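Local coordinates for protein Nrps/pks (Streptomyces albus, PDB 4OPF) that belongs to the ketosynthase family as domain KS8 of the "AT-less" type I polyketide synthase OzmH and probably handles acyl intermediates in oxazolomycin assembly, perhaps without elongating them, at residues 269-274 with 303-308; 285-290 with 316-321. All blocks are in the same frame, centred on the assembly; numbering follows the deposited sequence.

Following the chain from its N terminus, helix 268-282 comes first and carries 269-274, the opening segment of interaction 1. The loop 285-290 follows and leads into strand 291-293. Helix 300-314 then brings 303-308 back against the first helix, closing interaction 1 across 28 intervening residues. Finally the loop 316-321, which leads into strand 322-325, returns to 285-290 and closes interaction 2 across 25. The two closures therefore cross rather than nest. Their centres lie 16 Å apart and their nearest atoms about 8 Å, so they do not touch. Interaction 1 joins the two helices, and interaction 2 the loops that connect them to neighbouring parallel strands of the mixed sheet.

Interaction 1. Residues 269-274 with 303-308; sequences AAQRGV and DLIELK
Gln-271 makes a light, buried helix-to-helix contact with Ile-305 and Glu-306, joining helix 268-282 to helix 300-314 in the C-terminal half of the thiolase-type ketosynthase fold. The evidence for lightness is direct: only 107 Å² is buried in total, and Gln-271 touches just these two residues of 303-308. The backbones come nearest at the CA atoms of Gln-271 and Glu-306, 7.5 Å apart. The glutamine spans this distance with an extended chain, CG lying anti to the carbonyl carbon (chi1 -64°). Its amide oxygen OE1 does the touching, 3.7 Å from CG2 of Ile-305 and 3.8 Å from CA of Glu-306. The Gln-271 and Ile-305 side chains cross at about a right angle, and the methyl branch of the isoleucine, rather than its longer CG1 arm, meets the amide. Glu-306 offers its CA and CB, while its carboxylate turns to another task: OE2 accepts from the backbone N of Asn-295 and OE1 from that of Ala-296. Phe-396 of strand 390-396 touches both Gln-271 and Glu-306, placing the contact beside the sheet. Since no hydrogen bond spans the two segments, the amide oxygen meets carbon here, and the pairing rests on van der Waals contact, with Glu-306 fixed from the 295-296 backbone.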
ATOM      1  N   ALA A 269      -6.784   1.651 -23.107  1.00 25.88           N
ATOM      2  CA  ALA A 269      -6.346   3.038 -22.741  1.00 25.41           C
ATOM      3  C   ALA A 269      -5.577   3.050 -21.410  1.00 25.15           C
ATOM      4  O   ALA A 269      -4.620   3.817 -21.231  1.00 24.72           O
ATOM      5  CB  ALA A 269      -7.559   3.941 -22.683  1.00 26.67           C
ATOM      6  N   ALA A 270      -5.952   2.157 -20.477  1.00 24.21           N
ATOM      7  CA  ALA A 270      -5.279   2.094 -19.184  1.00 23.40           C
ATOM      8  C   ALA A 270      -3.910   1.445 -19.350  1.00 23.68           C
ATOM      9  O   ALA A 270      -2.964   1.837 -18.723  1.00 23.72           O
ATOM     10  CB  ALA A 270      -6.110   1.301 -18.189  1.00 23.53           C
ATOM     11  N   GLN A 271      -3.787   0.477 -20.237  1.00 24.87           N
ATOM     12  CA  GLN A 271      -2.462  -0.112 -20.536  1.00 24.99           C
ATOM     13  C   GLN A 271      -1.522   0.882 -21.200  1.00 24.61           C
ATOM     14  O   GLN A 271      -0.400   1.025 -20.749  1.00 24.68           O
ATOM     15  CB  GLN A 271      -2.605  -1.369 -21.366  1.00 27.49           C
ATOM     16  CG  GLN A 271      -3.347  -2.479 -20.617  1.00 29.34           C
ATOM     17  CD  GLN A 271      -3.412  -3.811 -21.407  1.00 30.71           C
ATOM     18  OE1 GLN A 271      -2.697  -4.031 -22.379  1.00 32.57           O
ATOM     19  NE2 GLN A 271      -4.262  -4.678 -20.967  1.00 33.22           N
ATOM     20  N   ARG A 272      -1.999   1.630 -22.191  1.00 24.79           N
ATOM     21  CA  ARG A 272      -1.210   2.723 -22.731  1.00 25.31           C
ATOM     22  C   ARG A 272      -0.839   3.728 -21.652  1.00 25.04           C
ATOM     23  O   ARG A 272       0.312   4.093 -21.535  1.00 25.46           O
ATOM     24  CB  ARG A 272      -1.930   3.427 -23.867  1.00 25.20           C
ATOM     25  CG  ARG A 272      -2.109   2.578 -25.113  1.00 27.41           C
ATOM     26  CD  ARG A 272      -2.732   3.348 -26.295  1.00 28.77           C
ATOM     27  NE  ARG A 272      -4.146   3.612 -26.174  1.00 28.86           N
ATOM     28  CZ  ARG A 272      -5.126   2.798 -26.561  1.00 34.52           C
ATOM     29  NH1 ARG A 272      -6.394   3.141 -26.391  1.00 35.32           N
ATOM     30  NH2 ARG A 272      -4.878   1.624 -27.112  1.00 36.93           N
ATOM     31  N   GLY A 273      -1.807   4.142 -20.846  1.00 25.17           N
ATOM     32  CA  GLY A 273      -1.585   5.170 -19.865  1.00 25.36           C
ATOM     33  C   GLY A 273      -0.531   4.783 -18.820  1.00 24.63           C
ATOM     34  O   GLY A 273       0.297   5.587 -18.452  1.00 23.33           O
ATOM     35  N   VAL A 274      -0.557   3.542 -18.329  1.00 23.84           N
ATOM     36  CA  VAL A 274       0.364   3.165 -17.264  1.00 22.03           C
ATOM     37  C   VAL A 274       1.769   3.105 -17.836  1.00 22.80           C
ATOM     38  O   VAL A 274       2.745   3.490 -17.184  1.00 23.08           O
ATOM     39  CB  VAL A 274      -0.038   1.865 -16.575  1.00 22.25           C
ATOM     40  CG1 VAL A 274       0.359   0.643 -17.394  1.00 22.17           C
ATOM     41  CG2 VAL A 274       0.626   1.804 -15.245  1.00 22.26           C
ATOM     42  N   ASP A 303      -3.491 -10.415 -25.562  1.00 33.09           N
ATOM     43  CA  ASP A 303      -2.141 -10.379 -26.076  1.00 32.46           C
ATOM     44  C   ASP A 303      -2.038  -9.399 -27.246  1.00 33.40           C
ATOM     45  O   ASP A 303      -1.072  -8.637 -27.378  1.00 31.14           O
ATOM     46  CB  ASP A 303      -1.719 -11.767 -26.542  1.00 37.97           C
ATOM     47  CG  ASP A 303      -1.400 -12.746 -25.369  1.00 41.44           C
ATOM     48  OD1 ASP A 303      -1.290 -12.320 -24.192  1.00 40.26           O
ATOM     49  OD2 ASP A 303      -1.272 -13.966 -25.668  1.00 46.64           O
ATOM     50  N   LEU A 304      -3.023  -9.431 -28.123  1.00 33.32           N
ATOM     51  CA  LEU A 304      -3.041  -8.504 -29.233  1.00 36.82           C
ATOM     52  C   LEU A 304      -3.155  -7.054 -28.760  1.00 33.73           C
ATOM     53  O   LEU A 304      -2.495  -6.161 -29.260  1.00 31.28           O
ATOM     54  CB  LEU A 304      -4.218  -8.834 -30.131  1.00 44.05           C
ATOM     55  CG  LEU A 304      -4.393  -7.916 -31.324  1.00 52.10           C
ATOM     56  CD1 LEU A 304      -3.169  -8.036 -32.226  1.00 55.63           C
ATOM     57  CD2 LEU A 304      -5.698  -8.249 -32.058  1.00 54.92           C
ATOM     58  N   ILE A 305      -4.032  -6.825 -27.805  1.00 32.26           N
ATOM     59  CA  ILE A 305      -4.170  -5.514 -27.194  1.00 30.80           C
ATOM     60  C   ILE A 305      -2.838  -5.040 -26.631  1.00 29.82           C
ATOM     61  O   ILE A 305      -2.422  -3.868 -26.858  1.00 27.61           O
ATOM     62  CB  ILE A 305      -5.270  -5.524 -26.124  1.00 30.17           C
ATOM     63  CG1 ILE A 305      -6.625  -5.524 -26.852  1.00 33.67           C
ATOM     64  CG2 ILE A 305      -5.106  -4.353 -25.161  1.00 29.66           C
ATOM     65  CD1 ILE A 305      -7.793  -5.845 -25.954  1.00 35.15           C
ATOM     66  N   GLU A 306      -2.155  -5.938 -25.939  1.00 28.67           N
ATOM     67  CA  GLU A 306      -0.869  -5.584 -25.368  1.00 29.27           C
ATOM     68  C   GLU A 306       0.135  -5.175 -26.421  1.00 29.00           C
ATOM     69  O   GLU A 306       0.845  -4.183 -26.239  1.00 27.23           O
ATOM     70  CB  GLU A 306      -0.268  -6.672 -24.451  1.00 28.93           C
ATOM     71  CG  GLU A 306       1.074  -6.204 -23.920  1.00 30.27           C
ATOM     72  CD  GLU A 306       1.794  -7.117 -22.886  1.00 32.46           C
ATOM     73  OE1 GLU A 306       1.504  -8.360 -22.877  1.00 33.74           O
ATOM     74  OE2 GLU A 306       2.688  -6.563 -22.120  1.00 30.74           O
ATOM     75  N   LEU A 307       0.250  -5.953 -27.486  1.00 30.74           N
ATOM     76  CA  LEU A 307       1.227  -5.648 -28.541  1.00 32.14           C
ATOM     77  C   LEU A 307       0.941  -4.291 -29.241  1.00 30.54           C
ATOM     78  O   LEU A 307       1.831  -3.525 -29.501  1.00 28.92           O
ATOM     79  CB  LEU A 307       1.218  -6.743 -29.599  1.00 33.44           C
ATOM     80  CG  LEU A 307       1.768  -8.101 -29.146  1.00 35.42           C
ATOM     81  CD1 LEU A 307       1.662  -9.029 -30.323  1.00 38.22           C
ATOM     82  CD2 LEU A 307       3.196  -8.085 -28.690  1.00 35.79           C
ATOM     83  N   LYS A 308      -0.314  -3.992 -29.491  1.00 30.33           N
ATOM     84  CA  LYS A 308      -0.675  -2.698 -30.067  1.00 31.95           C
ATOM     85  C   LYS A 308      -0.410  -1.582 -29.103  1.00 29.77           C
ATOM     86  O   LYS A 308      -0.020  -0.512 -29.508  1.00 28.28           O
ATOM     87  CB  LYS A 308      -2.146  -2.686 -30.442  1.00 35.95           C
ATOM     88  CG  LYS A 308      -2.422  -3.626 -31.605  1.00 41.67           C
ATOM     89  CD  LYS A 308      -3.894  -3.582 -32.007  1.00 49.54           C
ATOM     90  CE  LYS A 308      -4.155  -4.525 -33.189  1.00 61.19           C
ATOM     91  NZ  LYS A 308      -5.604  -4.665 -33.551  1.00 67.22           N
TER

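Interaction 2. Residues 285-290 with 316-321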
ATOM      1  N   ALA A 285      13.699   8.677 -23.175  1.00 36.61           N
ATOM      2  CA  ALA A 285      12.988   8.594 -24.444  1.00 35.58           C
ATOM      3  C   ALA A 285      12.443   7.178 -24.631  1.00 34.37           C
ATOM      4  O   ALA A 285      13.098   6.205 -24.300  1.00 32.16           O
ATOM      5  CB  ALA A 285      13.926   8.977 -25.582  1.00 38.42           C
ATOM      6  N   ALA A 286      11.256   7.047 -25.178  1.00 34.03           N
ATOM      7  CA  ALA A 286      10.718   5.721 -25.492  1.00 35.16           C
ATOM      8  C   ALA A 286      11.660   4.851 -26.312  1.00 34.69           C
ATOM      9  O   ALA A 286      11.762   3.651 -26.077  1.00 31.96           O
ATOM     10  CB  ALA A 286       9.405   5.888 -26.254  1.00 39.19           C
ATOM     11  N   ASP A 287      12.301   5.429 -27.315  1.00 34.61           N
ATOM     12  CA  ASP A 287      13.222   4.680 -28.168  1.00 37.63           C
ATOM     13  C   ASP A 287      14.445   4.123 -27.450  1.00 34.78           C
ATOM     14  O   ASP A 287      15.113   3.246 -27.968  1.00 34.70           O
ATOM     15  CB  ASP A 287      13.715   5.586 -29.310  1.00 43.53           C
ATOM     16  CG  ASP A 287      12.820   5.536 -30.563  1.00 48.66           C
ATOM     17  OD1 ASP A 287      11.993   4.636 -30.764  1.00 48.33           O
ATOM     18  OD2 ASP A 287      12.967   6.448 -31.397  1.00 71.74           O
ATOM     19  N   ASP A 288      14.774   4.656 -26.275  1.00 33.50           N
ATOM     20  CA  ASP A 288      15.888   4.156 -25.519  1.00 33.60           C
ATOM     21  C   ASP A 288      15.579   2.874 -24.781  1.00 32.08           C
ATOM     22  O   ASP A 288      16.516   2.192 -24.370  1.00 33.49           O
ATOM     23  CB  ASP A 288      16.398   5.205 -24.542  1.00 36.20           C
ATOM     24  CG  ASP A 288      17.090   6.373 -25.260  1.00 39.66           C
ATOM     25  OD1 ASP A 288      17.653   6.181 -26.330  1.00 43.52           O
ATOM     26  OD2 ASP A 288      17.058   7.472 -24.737  1.00 51.45           O
ATOM     27  N   VAL A 289      14.306   2.539 -24.624  1.00 28.85           N
ATOM     28  CA  VAL A 289      13.931   1.275 -23.947  1.00 28.73           C
ATOM     29  C   VAL A 289      14.015   0.183 -25.018  1.00 29.67           C
ATOM     30  O   VAL A 289      13.271   0.187 -25.974  1.00 29.40           O
ATOM     31  CB  VAL A 289      12.544   1.352 -23.320  1.00 28.39           C
ATOM     32  CG1 VAL A 289      12.159   0.051 -22.628  1.00 27.69           C
ATOM     33  CG2 VAL A 289      12.460   2.512 -22.328  1.00 27.32           C
ATOM     34  N   THR A 290      14.927  -0.741 -24.794  1.00 28.34           N
ATOM     35  CA  THR A 290      15.349  -1.752 -25.752  1.00 30.51           C
ATOM     36  C   THR A 290      14.643  -3.092 -25.605  1.00 29.14           C
ATOM     37  O   THR A 290      14.519  -3.842 -26.589  1.00 29.55           O
ATOM     38  CB  THR A 290      16.858  -1.954 -25.580  1.00 30.03           C
ATOM     39  OG1 THR A 290      17.487  -0.715 -25.850  1.00 31.65           O
ATOM     40  CG2 THR A 290      17.449  -3.020 -26.470  1.00 32.81           C
ATOM     41  N   ASP A 316       5.783   4.826 -31.537  1.00 29.75           N
ATOM     42  CA  ASP A 316       4.844   5.592 -32.341  1.00 31.45           C
ATOM     43  C   ASP A 316       5.638   6.410 -33.335  1.00 33.13           C
ATOM     44  O   ASP A 316       6.376   7.275 -32.939  1.00 34.03           O
ATOM     45  CB  ASP A 316       4.000   6.505 -31.431  1.00 32.83           C
ATOM     46  CG  ASP A 316       2.851   7.114 -32.165  1.00 36.43           C
ATOM     47  OD1 ASP A 316       2.605   6.652 -33.310  1.00 37.94           O
ATOM     48  OD2 ASP A 316       2.243   8.099 -31.674  1.00 36.51           O
ATOM     49  N   GLY A 317       5.534   6.087 -34.608  1.00 33.35           N
ATOM     50  CA  GLY A 317       6.311   6.739 -35.660  1.00 35.38           C
ATOM     51  C   GLY A 317       7.798   6.383 -35.627  1.00 37.17           C
ATOM     52  O   GLY A 317       8.621   7.178 -36.075  1.00 36.98           O
ATOM     53  N   SER A 318       8.148   5.205 -35.087  1.00 34.53           N
ATOM     54  CA  SER A 318       9.545   4.812 -34.968  1.00 35.58           C
ATOM     55  C   SER A 318       9.783   3.446 -35.560  1.00 37.31           C
ATOM     56  O   SER A 318       8.925   2.591 -35.479  1.00 38.08           O
ATOM     57  CB  SER A 318       9.963   4.784 -33.497  1.00 34.38           C
ATOM     58  OG  SER A 318      11.252   4.255 -33.344  1.00 32.94           O
ATOM     59  N   ASP A 319      10.982   3.254 -36.107  1.00 39.01           N
ATOM     60  CA  ASP A 319      11.455   1.976 -36.629  1.00 40.98           C
ATOM     61  C   ASP A 319      12.517   1.367 -35.729  1.00 37.83           C
ATOM     62  O   ASP A 319      13.082   0.366 -36.100  1.00 36.34           O
ATOM     63  CB  ASP A 319      12.041   2.167 -38.062  1.00 49.54           C
ATOM     64  CG  ASP A 319      10.993   2.759 -39.067  1.00 61.32           C
ATOM     65  OD1 ASP A 319       9.842   2.239 -39.138  1.00 70.34           O
ATOM     66  OD2 ASP A 319      11.299   3.758 -39.779  1.00 74.11           O
ATOM     67  N   THR A 320      12.810   1.949 -34.556  1.00 34.51           N
ATOM     68  CA  THR A 320      13.855   1.400 -33.716  1.00 34.74           C
ATOM     69  C   THR A 320      13.423  -0.001 -33.203  1.00 33.01           C
ATOM     70  O   THR A 320      12.321  -0.125 -32.677  1.00 32.55           O
ATOM     71  CB  THR A 320      14.084   2.333 -32.508  1.00 35.56           C
ATOM     72  OG1 THR A 320      14.519   3.618 -32.948  1.00 35.63           O
ATOM     73  CG2 THR A 320      15.101   1.790 -31.536  1.00 34.74           C
ATOM     74  N   PRO A 321      14.277  -1.037 -33.318  1.00 33.47           N
ATOM     75  CA  PRO A 321      13.873  -2.340 -32.795  1.00 34.20           C
ATOM     76  C   PRO A 321      13.430  -2.283 -31.327  1.00 32.30           C
ATOM     77  O   PRO A 321      13.925  -1.462 -30.526  1.00 31.51           O
ATOM     78  CB  PRO A 321      15.163  -3.180 -32.927  1.00 35.55           C
ATOM     79  CG  PRO A 321      15.761  -2.628 -34.203  1.00 36.69           C
ATOM     80  CD  PRO A 321      15.578  -1.134 -34.019  1.00 37.12           C
TER
HETATM   81  O   HOH W   1      15.738  -3.956 -29.045  1.00 36.54           O
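Ser-318 OG donates a hydrogen bond to OD1 of Asp-287 at 2.7 Å, joining the two loops. It meets OD1 on the syn side, 19° out of the carboxylate plane. Thr-320 packs beside the same carboxylate, its CB 3.6 Å from Asp-287 OD1, and its CG2 methyl approaches the backbone O of Asp-287 at 3.9 Å. Behind this shell, the serine hydroxyl is oriented by its own loop. With OG of Ser-318 anti to the backbone N (chi1 173°), the hydroxyl lies within range of the backbone further on. Ser-318 OG accepts from Thr-320 N at 3.0 Å and 170°, an ST turn. Further along, a water donates to Thr-290 O at 2.7 Å and, weakly, to Pro-321 O. Arg-315 also ties the loops together, donating to the backbone oxygens of Ala-286, Val-289, Thr-320 and Pro-321, while its NE makes a long, weak ion pair with Asp-287 OD1. With an alanine here instead of Asp-287, the Ser-318 hydroxyl would probably lose its acceptor in the other loop, and Thr-320 the carboxylate it packs against. Giving its proton to the aspartate and accepting from Thr-320 N, the hydroxyl is fixed in rotation and links the ST turn to 285-290 at the partly exposed surface.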